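Local coordinates for tail spike protein gp49 (Pseudomonas phage LKA1, PDB 4RU4) that probably cleaves the O-specific polysaccharide of Pseudomonas as a lyase, and belongs to the phage tail used in entering the host cell, at residues 54-59 with 75-80; 376-381 with 416-421; 510-515 with 597-602; 116-121 with 225-230. One frame throughout, in Å; residues are numbered along the deposited sequence. Where two conformers were deposited one is given.

Contact 1: 54-59 with 75-80; sequences EIDWAA and GDYQIN
E54 N donates to N80 OD1 at 2.9 Å, and the bond is nearly straight (177°). The donor stands above the carbonyl plane of the amide. E54 is the N-cap residue of helix 55-65, so the bond ties the start of the helix to the corner that follows strand 75-79. N80 ND2 turns to D53 OD1, which sets the rotation of the amide.

The second bond runs the other way. Q78 N donates to D56 OD2 at 2.9 Å, meeting the oxygen on its anti side. D56 OD1 takes the backbone N of V23 and of G24, so three backbone N-H groups hold this buried carboxylate. E54 OE1 is bonded to H29 N and OE2 to S28 OG.

Between the two bonds lies Q78 O. It is buried without a hydrogen-bond partner, and E54 CB and D56 CB each lie 3.1 Å from it. W57 puts its CB against I79 CG2 at 3.7 Å. With CG anti to the backbone N (chi1 167°), its indole swings past the strand, and NE1 reaches G82 O. Y77 crosses D56 at about a right angle, CB to CB 4.0 Å.

Helix 55-59 and strand 75-79 cross at 93°, their axes 6.2 Å apart. The strand pairs in parallel with 98-107. Helix 55-65 lies at the N-terminal end of the beta-helix, consistent with the helical cap seen in many parallel beta-helices.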
loop_
_atom_site.group_PDB
_atom_site.type_symbol
_atom_site.label_atom_id
_atom_site.label_comp_id
_atom_site.label_asym_id
_atom_site.label_seq_id
_atom_site.Cartn_x
_atom_site.Cartn_y
_atom_site.Cartn_z
ATOM N N GLU B 54 -46.503 10.731 -6.426
ATOM C CA GLU B 54 -46.475 10.002 -5.165
ATOM C C GLU B 54 -46.385 10.937 -3.964
ATOM O O GLU B 54 -45.598 11.888 -3.956
ATOM C CB GLU B 54 -45.268 9.039 -5.143
ATOM C CG GLU B 54 -45.371 7.884 -6.154
ATOM C CD GLU B 54 -46.359 6.800 -5.731
ATOM O OE1 GLU B 54 -46.788 6.793 -4.558
ATOM O OE2 GLU B 54 -46.705 5.947 -6.578
ATOM N N ILE B 55 -47.185 10.662 -2.945
ATOM C CA ILE B 55 -47.057 11.368 -1.682
ATOM C C ILE B 55 -45.620 11.257 -1.106
ATOM O O ILE B 55 -45.083 12.244 -0.607
ATOM C CB ILE B 55 -48.129 10.862 -0.674
ATOM C CG1 ILE B 55 -49.518 11.386 -1.092
ATOM C CG2 ILE B 55 -47.769 11.265 0.772
ATOM C CD1 ILE B 55 -50.723 10.618 -0.482
ATOM N N ASP B 56 -44.990 10.082 -1.214
ATOM C CA ASP B 56 -43.632 9.917 -0.678
ATOM C C ASP B 56 -42.665 10.856 -1.374
ATOM O O ASP B 56 -41.781 11.434 -0.737
ATOM C CB ASP B 56 -43.123 8.479 -0.837
ATOM C CG ASP B 56 -43.839 7.484 0.082
ATOM O OD1 ASP B 56 -44.314 7.887 1.167
ATOM O OD2 ASP B 56 -43.924 6.295 -0.300
ATOM N N TRP B 57 -42.824 11.005 -2.688
ATOM C CA TRP B 57 -41.949 11.916 -3.413
ATOM C C TRP B 57 -42.200 13.364 -2.983
ATOM O O TRP B 57 -41.255 14.121 -2.673
ATOM C CB TRP B 57 -42.110 11.783 -4.939
ATOM C CG TRP B 57 -41.417 12.967 -5.609
ATOM C CD1 TRP B 57 -40.083 13.077 -5.911
ATOM C CD2 TRP B 57 -42.019 14.213 -5.990
ATOM N NE1 TRP B 57 -39.821 14.301 -6.475
ATOM C CE2 TRP B 57 -40.991 15.023 -6.528
ATOM C CE3 TRP B 57 -43.321 14.716 -5.930
ATOM C CZ2 TRP B 57 -41.230 16.295 -6.992
ATOM C CZ3 TRP B 57 -43.567 15.996 -6.405
ATOM C CH2 TRP B 57 -42.526 16.766 -6.933
ATOM N N ALA B 58 -43.468 13.757 -2.981
ATOM C CA ALA B 58 -43.836 15.111 -2.572
ATOM C C ALA B 58 -43.286 15.425 -1.165
ATOM O O ALA B 58 -42.707 16.491 -0.933
ATOM C CB ALA B 58 -45.381 15.308 -2.640
ATOM N N ALA B 59 -43.434 14.480 -0.241
ATOM C CA ALA B 59 -42.937 14.669 1.124
ATOM C C ALA B 59 -41.404 14.778 1.202
ATOM O O ALA B 59 -40.863 15.643 1.906
ATOM C CB ALA B 59 -43.456 13.542 2.059
ATOM N N GLY B 75 -38.089 2.636 6.027
ATOM C CA GLY B 75 -39.332 2.660 5.289
ATOM C C GLY B 75 -38.981 2.522 3.821
ATOM O O GLY B 75 -37.797 2.510 3.457
ATOM N N ASP B 76 -39.999 2.414 2.974
ATOM C CA ASP B 76 -39.788 2.089 1.578
ATOM C C ASP B 76 -40.582 3.122 0.802
ATOM O O ASP B 76 -41.780 2.991 0.627
ATOM C CB ASP B 76 -40.274 0.654 1.316
ATOM C CG ASP B 76 -39.826 0.109 -0.031
ATOM O OD1 ASP B 76 -39.704 0.868 -1.015
ATOM O OD2 ASP B 76 -39.602 -1.109 -0.118
ATOM N N TYR B 77 -39.903 4.186 0.382
ATOM C CA TYR B 77 -40.576 5.373 -0.140
ATOM C C TYR B 77 -40.697 5.333 -1.662
ATOM O O TYR B 77 -39.692 5.203 -2.373
ATOM C CB TYR B 77 -39.791 6.599 0.313
ATOM C CG TYR B 77 -39.656 6.700 1.820
ATOM C CD1 TYR B 77 -38.607 6.078 2.495
ATOM C CD2 TYR B 77 -40.571 7.436 2.565
ATOM C CE1 TYR B 77 -38.490 6.173 3.865
ATOM C CE2 TYR B 77 -40.456 7.548 3.932
ATOM C CZ TYR B 77 -39.415 6.909 4.582
ATOM O OH TYR B 77 -39.298 7.007 5.953
ATOM N N GLN B 78 -41.924 5.435 -2.163
ATOM C CA GLN B 78 -42.173 5.305 -3.589
ATOM C C GLN B 78 -42.136 6.675 -4.233
ATOM O O GLN B 78 -42.901 7.569 -3.844
ATOM C CB GLN B 78 -43.546 4.658 -3.841
ATOM C CG GLN B 78 -43.798 3.422 -2.952
ATOM C CD GLN B 78 -42.797 2.316 -3.240
ATOM O OE1 GLN B 78 -42.767 1.768 -4.351
ATOM N NE2 GLN B 78 -41.922 2.025 -2.258
ATOM N N ILE B 79 -41.259 6.845 -5.222
ATOM C CA ILE B 79 -41.140 8.140 -5.880
ATOM C C ILE B 79 -41.275 8.011 -7.394
ATOM O O ILE B 79 -40.814 7.042 -7.990
ATOM C CB ILE B 79 -39.825 8.862 -5.502
ATOM C CG1 ILE B 79 -38.609 8.083 -6.029
ATOM C CG2 ILE B 79 -39.768 9.067 -3.981
ATOM C CD1 ILE B 79 -37.278 8.853 -6.015
ATOM N N ASN B 80 -41.934 8.975 -8.020
ATOM C CA ASN B 80 -42.114 8.897 -9.459
ATOM C C ASN B 80 -41.329 10.006 -10.149
ATOM O O ASN B 80 -41.415 10.164 -11.366
ATOM C CB ASN B 80 -43.597 9.033 -9.807
ATOM C CG ASN B 80 -44.156 10.360 -9.382
ATOM O OD1 ASN B 80 -44.239 10.649 -8.188
ATOM N ND2 ASN B 80 -44.529 11.191 -10.352
#

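Contact 2: 376-381 with 416-421; sequences EILGGT and TTQPCN
I377 O accepts from T416 OG1 at 2.8 Å, with the hydroxyl in the carbonyl plane. The same OG1 is also bonded to T413 N, which holds it in place. The CG2 branch of I377 packs on C420 SG at 3.6 Å.

L378 O faces the turn of the second segment. Q418 N donates to it at 3.1 Å, in the carbonyl plane, and T417 N adds a weak bond. The side chain of L378 spreads over the same turn. Its CD1 meets T417 OG1, and its CD2 lies 3.8 Å from Q418 NE2. The other end of that amide, OE1, is taken by K354 NZ.

With phi 138°, a backbone shape that calls for glycine, G379 brings its CA within 3.4 Å of Q418 O in a CA-H...O contact. G380 then opens a parallel bridge with C420. G380 N donates to P419 O at 2.8 Å, and G380 O accepts from N421 N at 2.7 Å.

T381 and N421 bridge next, side chains on one face. N421 ND2 donates to T381 OG1 at 3.0 Å and 176°, with the oxygen in the amide plane. OG1 lies anti to the carbonyl carbon of T381 (chi1 -63°), which brings it beside the asparagine. N421 OD1 accepts from N453 ND2, so the polar chain passes on to the next strand. R430 and D462 of the second subunit pack on T381 and N421.

The contact joins successive coils of the pectin lyase-like beta-helix. Strand 380-385 lies between 356-359 and 420-425, and 420-425 pairs onward with 452-463.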
loop_
_atom_site.group_PDB
_atom_site.type_symbol
_atom_site.label_atom_id
_atom_site.label_comp_id
_atom_site.label_asym_id
_atom_site.label_seq_id
_atom_site.Cartn_x
_atom_site.Cartn_y
_atom_site.Cartn_z
ATOM N N GLU B 376 -5.663 5.406 -25.539
ATOM C CA GLU B 376 -5.694 6.854 -25.360
ATOM C C GLU B 376 -4.532 7.322 -24.492
ATOM O O GLU B 376 -4.704 8.124 -23.547
ATOM C CB GLU B 376 -7.063 7.299 -24.776
ATOM C CG GLU B 376 -8.262 6.814 -25.616
ATOM C CD GLU B 376 -9.627 7.402 -25.192
ATOM O OE1 GLU B 376 -9.790 7.812 -24.014
ATOM O OE2 GLU B 376 -10.563 7.407 -26.033
ATOM N N ILE B 377 -3.342 6.802 -24.807
ATOM C CA ILE B 377 -2.128 7.146 -24.072
ATOM C C ILE B 377 -1.614 8.508 -24.548
ATOM O O ILE B 377 -1.138 8.646 -25.680
ATOM C CB ILE B 377 -1.029 6.049 -24.230
ATOM C CG1 ILE B 377 -1.507 4.731 -23.581
ATOM C CG2 ILE B 377 0.294 6.510 -23.627
ATOM C CD1 ILE B 377 -1.699 4.808 -22.045
ATOM N N LEU B 378 -1.718 9.518 -23.686
ATOM C CA LEU B 378 -1.169 10.838 -23.997
ATOM C C LEU B 378 0.367 10.803 -23.874
ATOM O O LEU B 378 1.109 11.401 -24.678
ATOM C CB LEU B 378 -1.746 11.912 -23.054
ATOM C CG LEU B 378 -1.301 13.352 -23.345
ATOM C CD1 LEU B 378 -1.896 13.855 -24.665
ATOM C CD2 LEU B 378 -1.661 14.318 -22.202
ATOM N N GLY B 379 0.829 10.072 -22.868
ATOM C CA GLY B 379 2.231 10.060 -22.506
ATOM C C GLY B 379 2.413 10.107 -21.002
ATOM O O GLY B 379 1.444 10.148 -20.230
ATOM N N GLY B 380 3.667 10.056 -20.570
ATOM C CA GLY B 380 3.965 10.028 -19.145
ATOM C C GLY B 380 4.270 8.622 -18.659
ATOM O O GLY B 380 4.762 7.786 -19.406
ATOM N N THR B 381 3.989 8.353 -17.392
ATOM C CA THR B 381 4.467 7.120 -16.791
ATOM C C THR B 381 3.290 6.249 -16.383
ATOM O O THR B 381 2.325 6.732 -15.778
ATOM C CB THR B 381 5.338 7.473 -15.564
ATOM O OG1 THR B 381 6.478 8.214 -16.012
ATOM C CG2 THR B 381 5.800 6.225 -14.806
ATOM N N THR B 416 -0.436 10.613 -29.096
ATOM C CA THR B 416 0.518 10.341 -27.999
ATOM C C THR B 416 1.664 11.317 -28.154
ATOM O O THR B 416 2.560 11.106 -28.988
ATOM C CB THR B 416 1.079 8.915 -28.105
ATOM O OG1 THR B 416 -0.012 7.972 -28.131
ATOM C CG2 THR B 416 2.003 8.599 -26.904
ATOM N N THR B 417 1.627 12.410 -27.394
ATOM C CA THR B 417 2.519 13.525 -27.701
ATOM C C THR B 417 3.664 13.685 -26.710
ATOM O O THR B 417 4.507 14.549 -26.902
ATOM C CB THR B 417 1.726 14.853 -27.759
ATOM O OG1 THR B 417 1.112 15.062 -26.487
ATOM C CG2 THR B 417 0.631 14.771 -28.808
ATOM N N GLN B 418 3.697 12.872 -25.654
ATOM C CA GLN B 418 4.740 12.958 -24.650
ATOM C C GLN B 418 5.441 11.596 -24.487
ATOM O O GLN B 418 4.826 10.556 -24.698
ATOM C CB GLN B 418 4.147 13.446 -23.322
ATOM C CG GLN B 418 3.493 14.841 -23.408
ATOM C CD GLN B 418 2.767 15.245 -22.107
ATOM O OE1 GLN B 418 3.126 14.802 -21.018
ATOM N NE2 GLN B 418 1.741 16.088 -22.233
ATOM N N PRO B 419 6.732 11.603 -24.129
ATOM C CA PRO B 419 7.450 10.341 -23.933
ATOM C C PRO B 419 6.681 9.430 -22.968
ATOM O O PRO B 419 6.110 9.946 -21.989
ATOM C CB PRO B 419 8.768 10.792 -23.300
ATOM C CG PRO B 419 8.990 12.169 -23.852
ATOM C CD PRO B 419 7.599 12.778 -23.906
ATOM N N CYS B 420 6.659 8.122 -23.249
ATOM C CA CYS B 420 5.933 7.144 -22.420
ATOM C C CYS B 420 6.892 6.250 -21.666
ATOM O O CYS B 420 7.844 5.758 -22.251
ATOM C CB CYS B 420 5.086 6.229 -23.308
ATOM S SG CYS B 420 3.822 7.079 -24.248
ATOM N N ASN B 421 6.618 6.011 -20.382
ATOM C CA ASN B 421 7.395 5.035 -19.612
ATOM C C ASN B 421 6.429 3.976 -19.080
ATOM O O ASN B 421 5.509 4.300 -18.343
ATOM C CB ASN B 421 8.071 5.728 -18.428
ATOM C CG ASN B 421 8.838 6.935 -18.843
ATOM O OD1 ASN B 421 9.656 6.870 -19.752
ATOM N ND2 ASN B 421 8.574 8.056 -18.199
#

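Contact 3: 510-515 with 597-602; sequences MRMPVL and AGIYEV
I599 lies alongside M512, both pointing the same way, with CB to CB at 3.9 Å. Its CG2 branch turns to M510 CB at 4.0 Å. V514 CG2 meets the edge of the Y600 ring, 3.7 Å from CE1. G598 C lies over one face of that ring, offset toward the rim.

The antiparallel backbone flanks this packing. M512 and I599 form a hydrogen-bonded pair, with M512 N to I599 O firm and the return bond weak. A beta bulge shifts the register by one before the L515 and A597 pair.

At the polar edge, M510 N donates to E601 OE1 at 2.9 Å, while OE2 goes to K542. The C-terminal carboxylate of V602 meets R511. NE and NH2 both grip V602 O side-on, at 3.1 and 2.9 Å, within the guanidinium plane. NH2 also makes a salt bridge with V602 OXT at 3.1 Å, its hydrogen bond weak.

R511 NH1 forms a salt bridge with E487, and NH2 bonds to L489 O of the second subunit. Y538 OH of that subunit bonds to V602 OXT. The chain terminus is thus paired with an arginine at a subunit interface, which would be expected to stabilise its negative charge.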
loop_
_atom_site.group_PDB
_atom_site.type_symbol
_atom_site.label_atom_id
_atom_site.label_comp_id
_atom_site.label_asym_id
_atom_site.label_seq_id
_atom_site.Cartn_x
_atom_site.Cartn_y
_atom_site.Cartn_z
ATOM N N MET B 510 19.663 -1.223 -24.243
ATOM C CA MET B 510 19.020 -2.363 -23.611
ATOM C C MET B 510 19.768 -2.845 -22.396
ATOM O O MET B 510 20.993 -2.806 -22.378
ATOM C CB MET B 510 18.985 -3.553 -24.573
ATOM C CG MET B 510 18.033 -3.388 -25.713
ATOM S SD MET B 510 18.197 -4.841 -26.766
ATOM C CE MET B 510 17.027 -4.376 -28.041
ATOM N N ARG B 511 19.016 -3.324 -21.404
ATOM C CA ARG B 511 19.549 -4.168 -20.342
ATOM C C ARG B 511 18.788 -5.499 -20.359
ATOM O O ARG B 511 17.556 -5.500 -20.317
ATOM C CB ARG B 511 19.418 -3.470 -18.973
ATOM C CG ARG B 511 20.061 -4.217 -17.832
ATOM C CD ARG B 511 19.777 -3.553 -16.484
ATOM N NE ARG B 511 20.050 -2.143 -16.507
ATOM C CZ ARG B 511 19.352 -1.215 -15.848
ATOM N NH1 ARG B 511 18.342 -1.516 -15.027
ATOM N NH2 ARG B 511 19.719 0.036 -15.990
ATOM N N MET B 512 19.512 -6.620 -20.493
ATOM C CA MET B 512 18.906 -7.958 -20.587
ATOM C C MET B 512 19.630 -8.883 -19.612
ATOM O O MET B 512 20.825 -8.686 -19.341
ATOM C CB MET B 512 18.990 -8.527 -22.019
ATOM C CG MET B 512 18.216 -7.706 -23.057
ATOM S SD MET B 512 16.445 -7.973 -22.892
ATOM C CE MET B 512 15.799 -6.347 -23.279
ATOM N N PRO B 513 18.912 -9.874 -19.064
ATOM C CA PRO B 513 19.423 -10.666 -17.933
ATOM C C PRO B 513 20.665 -11.469 -18.306
ATOM O O PRO B 513 20.866 -11.780 -19.486
ATOM C CB PRO B 513 18.272 -11.640 -17.625
ATOM C CG PRO B 513 17.032 -11.025 -18.257
ATOM C CD PRO B 513 17.531 -10.248 -19.442
ATOM N N VAL B 514 21.450 -11.827 -17.295
ATOM C CA VAL B 514 22.667 -12.616 -17.462
ATOM C C VAL B 514 22.352 -14.115 -17.437
ATOM O O VAL B 514 21.572 -14.581 -16.607
ATOM C CB VAL B 514 23.687 -12.294 -16.329
ATOM C CG1 VAL B 514 25.004 -13.051 -16.526
ATOM C CG2 VAL B 514 23.927 -10.788 -16.277
ATOM N N LEU B 515 22.969 -14.858 -18.346
ATOM C CA LEU B 515 22.902 -16.309 -18.328
ATOM C C LEU B 515 24.346 -16.774 -18.353
ATOM O O LEU B 515 25.201 -16.060 -18.859
ATOM C CB LEU B 515 22.172 -16.835 -19.561
ATOM C CG LEU B 515 20.674 -16.526 -19.560
ATOM C CD1 LEU B 515 20.043 -16.898 -20.909
ATOM C CD2 LEU B 515 20.008 -17.277 -18.397
ATOM N N ALA B 597 26.679 -14.395 -20.511
ATOM C CA ALA B 597 26.149 -13.575 -21.593
ATOM C C ALA B 597 25.140 -12.606 -20.983
ATOM O O ALA B 597 24.396 -12.980 -20.061
ATOM C CB ALA B 597 25.443 -14.485 -22.656
ATOM N N GLY B 598 25.084 -11.378 -21.497
ATOM C CA GLY B 598 24.087 -10.429 -21.037
ATOM C C GLY B 598 24.150 -9.186 -21.904
ATOM O O GLY B 598 25.008 -9.109 -22.788
ATOM N N ILE B 599 23.219 -8.246 -21.706
ATOM C CA ILE B 599 23.302 -6.993 -22.429
ATOM C C ILE B 599 23.256 -5.853 -21.410
ATOM O O ILE B 599 22.399 -5.840 -20.533
ATOM C CB ILE B 599 22.238 -6.881 -23.548
ATOM C CG1 ILE B 599 22.391 -8.037 -24.575
ATOM C CG2 ILE B 599 22.387 -5.540 -24.275
ATOM C CD1 ILE B 599 21.224 -8.137 -25.657
ATOM N N TYR B 600 24.175 -4.893 -21.526
ATOM C CA TYR B 600 24.407 -3.960 -20.433
ATOM C C TYR B 600 24.645 -2.565 -20.979
ATOM O O TYR B 600 25.716 -2.012 -20.779
ATOM C CB TYR B 600 25.653 -4.375 -19.624
ATOM C CG TYR B 600 25.827 -5.873 -19.386
ATOM C CD1 TYR B 600 25.115 -6.536 -18.400
ATOM C CD2 TYR B 600 26.758 -6.604 -20.122
ATOM C CE1 TYR B 600 25.303 -7.901 -18.173
ATOM C CE2 TYR B 600 26.947 -7.959 -19.913
ATOM C CZ TYR B 600 26.230 -8.606 -18.938
ATOM O OH TYR B 600 26.448 -9.967 -18.744
ATOM N N GLU B 601 23.640 -1.991 -21.638
ATOM C CA GLU B 601 23.818 -0.720 -22.334
ATOM C C GLU B 601 23.246 0.494 -21.583
ATOM O O GLU B 601 23.414 1.630 -22.018
ATOM C CB GLU B 601 23.191 -0.817 -23.724
ATOM C CG GLU B 601 23.868 -1.869 -24.621
ATOM C CD GLU B 601 23.125 -2.079 -25.915
ATOM O OE1 GLU B 601 21.984 -1.577 -26.023
ATOM O OE2 GLU B 601 23.672 -2.758 -26.816
ATOM N N VAL B 602 22.551 0.270 -20.473
ATOM C CA VAL B 602 21.911 1.381 -19.785
ATOM C C VAL B 602 21.787 1.046 -18.298
ATOM O O VAL B 602 21.921 -0.126 -17.895
ATOM C CB VAL B 602 20.563 1.743 -20.445
ATOM C CG1 VAL B 602 19.533 0.630 -20.268
ATOM C CG2 VAL B 602 20.012 3.091 -19.927
ATOM O OXT VAL B 602 21.585 1.944 -17.481
#

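Contact 4: 116-121 with 225-230; sequences GSLVAL and VEAVVS
G116 and E226 share the one hydrogen bond across this small contact. G116 N donates to E226 O at 2.7 Å and 169°. A weaker polar touch follows one residue on, where G116 CA approaches A227 O at 3.2 Å as a CA-H...O contact. The glycine therefore meets two successive carbonyls of the other segment.

A227 has left-handed backbone angles just after strand 221-226 ends. The chain bends there, and its methyl points toward G116.

The apolar contacts gather round that methyl. A227 CB rests on G116 C at 3.7 Å. L118 brings CD2 to A227 CB at 4.0 Å. Its CG lies anti to the carbonyl carbon (chi1 -65°), which sets CD2 beside the methyl. V228 CG2 is 3.9 Å from G116 N, on the backbone rather than on a side chain.

Charge plays its part outside the two segments. The carboxylate of E226 forms a salt bridge with R250 through OE2. E302 OE1 lies close to that same oxygen, and R250 may partly offset the negative charge gathered there.

The contact sits where the beta-helix meets the Ig-like domain. Strand 113-120 pairs in parallel with 82-86 and 221-226. Farther along it turns to strand 197-202, antiparallel, with backbone bonds between S117 and V202, V119 and K200, and L121 and I198. L118 also packs on I149 of strand 147-151. Strand 221-226 continues the parallel stack through 247-249.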
loop_
_atom_site.group_PDB
_atom_site.type_symbol
_atom_site.label_atom_id
_atom_site.label_comp_id
_atom_site.label_asym_id
_atom_site.label_seq_id
_atom_site.Cartn_x
_atom_site.Cartn_y
_atom_site.Cartn_z
ATOM N N GLY B 116 -24.355 22.183 -8.016
ATOM C CA GLY B 116 -23.858 23.507 -7.671
ATOM C C GLY B 116 -23.692 24.334 -8.935
ATOM O O GLY B 116 -24.210 23.971 -9.987
ATOM N N SER B 117 -22.963 25.440 -8.829
ATOM C CA SER B 117 -22.843 26.365 -9.945
ATOM C C SER B 117 -21.406 26.726 -10.263
ATOM O O SER B 117 -20.554 26.770 -9.376
ATOM C CB SER B 117 -23.621 27.653 -9.656
ATOM O OG SER B 117 -24.883 27.348 -9.107
ATOM N N LEU B 118 -21.155 26.992 -11.539
ATOM C CA LEU B 118 -19.886 27.560 -11.973
ATOM C C LEU B 118 -20.181 29.017 -12.294
ATOM O O LEU B 118 -20.982 29.305 -13.184
ATOM C CB LEU B 118 -19.385 26.849 -13.233
ATOM C CG LEU B 118 -18.988 25.364 -13.199
ATOM C CD1 LEU B 118 -18.053 25.038 -14.375
ATOM C CD2 LEU B 118 -18.344 24.972 -11.896
ATOM N N VAL B 119 -19.545 29.931 -11.561
ATOM C CA VAL B 119 -19.821 31.351 -11.689
ATOM C C VAL B 119 -18.590 32.025 -12.255
ATOM O O VAL B 119 -17.491 31.892 -11.698
ATOM C CB VAL B 119 -20.173 31.970 -10.306
ATOM C CG1 VAL B 119 -20.430 33.476 -10.433
ATOM C CG2 VAL B 119 -21.397 31.264 -9.708
ATOM N N ALA B 120 -18.770 32.742 -13.364
ATOM C CA ALA B 120 -17.663 33.344 -14.103
ATOM C C ALA B 120 -16.824 34.236 -13.201
ATOM O O ALA B 120 -17.371 35.015 -12.442
ATOM C CB ALA B 120 -18.188 34.160 -15.313
ATOM N N LEU B 121 -15.503 34.097 -13.301
ATOM C CA LEU B 121 -14.536 34.974 -12.633
ATOM C C LEU B 121 -13.874 35.792 -13.734
ATOM O O LEU B 121 -13.995 35.434 -14.904
ATOM C CB LEU B 121 -13.469 34.129 -11.910
ATOM C CG LEU B 121 -13.880 33.484 -10.579
ATOM C CD1 LEU B 121 -12.933 32.321 -10.192
ATOM C CD2 LEU B 121 -13.911 34.548 -9.476
ATOM N N VAL B 225 -24.086 14.121 -8.348
ATOM C CA VAL B 225 -23.663 15.316 -7.617
ATOM C C VAL B 225 -22.764 16.059 -8.601
ATOM O O VAL B 225 -21.798 15.495 -9.111
ATOM C CB VAL B 225 -22.882 14.985 -6.299
ATOM C CG1 VAL B 225 -22.420 16.272 -5.616
ATOM C CG2 VAL B 225 -23.722 14.118 -5.346
ATOM N N GLU B 226 -23.103 17.302 -8.902
ATOM C CA GLU B 226 -22.419 18.028 -9.964
ATOM C C GLU B 226 -21.978 19.418 -9.462
ATOM O O GLU B 226 -22.750 20.103 -8.791
ATOM C CB GLU B 226 -23.339 18.163 -11.185
ATOM C CG GLU B 226 -22.742 19.024 -12.322
ATOM C CD GLU B 226 -23.543 18.933 -13.622
ATOM O OE1 GLU B 226 -24.550 18.179 -13.659
ATOM O OE2 GLU B 226 -23.158 19.625 -14.601
ATOM N N ALA B 227 -20.746 19.809 -9.785
ATOM C CA ALA B 227 -20.206 21.134 -9.434
ATOM C C ALA B 227 -20.302 21.442 -7.946
ATOM O O ALA B 227 -20.813 22.508 -7.547
ATOM C CB ALA B 227 -20.881 22.260 -10.284
ATOM N N VAL B 228 -19.783 20.530 -7.115
ATOM C CA VAL B 228 -19.823 20.731 -5.682
ATOM C C VAL B 228 -18.426 20.504 -5.079
ATOM O O VAL B 228 -17.695 19.594 -5.512
ATOM C CB VAL B 228 -20.852 19.778 -5.023
ATOM C CG1 VAL B 228 -20.804 19.874 -3.496
ATOM C CG2 VAL B 228 -22.283 20.057 -5.543
ATOM N N VAL B 229 -18.076 21.315 -4.082
ATOM C CA VAL B 229 -16.839 21.164 -3.318
ATOM C C VAL B 229 -17.044 20.221 -2.130
ATOM O O VAL B 229 -17.918 20.454 -1.293
ATOM C CB VAL B 229 -16.314 22.544 -2.815
ATOM C CG1 VAL B 229 -15.105 22.375 -1.838
ATOM C CG2 VAL B 229 -15.963 23.496 -4.018
ATOM N N SER B 230 -16.232 19.156 -2.081
ATOM C CA SER B 230 -16.222 18.156 -1.009
ATOM C C SER B 230 -17.574 17.498 -0.685
ATOM O O SER B 230 -17.947 17.366 0.504
ATOM C CB SER B 230 -15.580 18.715 0.256
ATOM O OG SER B 230 -14.239 19.104 -0.023
#

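How the contacts relate
The four contacts are separate and follow the long axis of the subunit. Contact 1 and contact 3 lie on opposite sides of the chain's centre, their centres about 69 Å apart. Contact 1 is at the start of the beta-helix and contact 3 at the C-terminus. Contact 4 is about 28 Å from contact 1 and about 31 Å from contact 2, centre to centre. Contacts 2 and 3 are the nearest pair by atoms, about 11 Å apart, with centres about 26 Å apart. Both touch the second subunit, whereas no other subunit touches contact 1. All four lie away from the calcium site of G368 and D394.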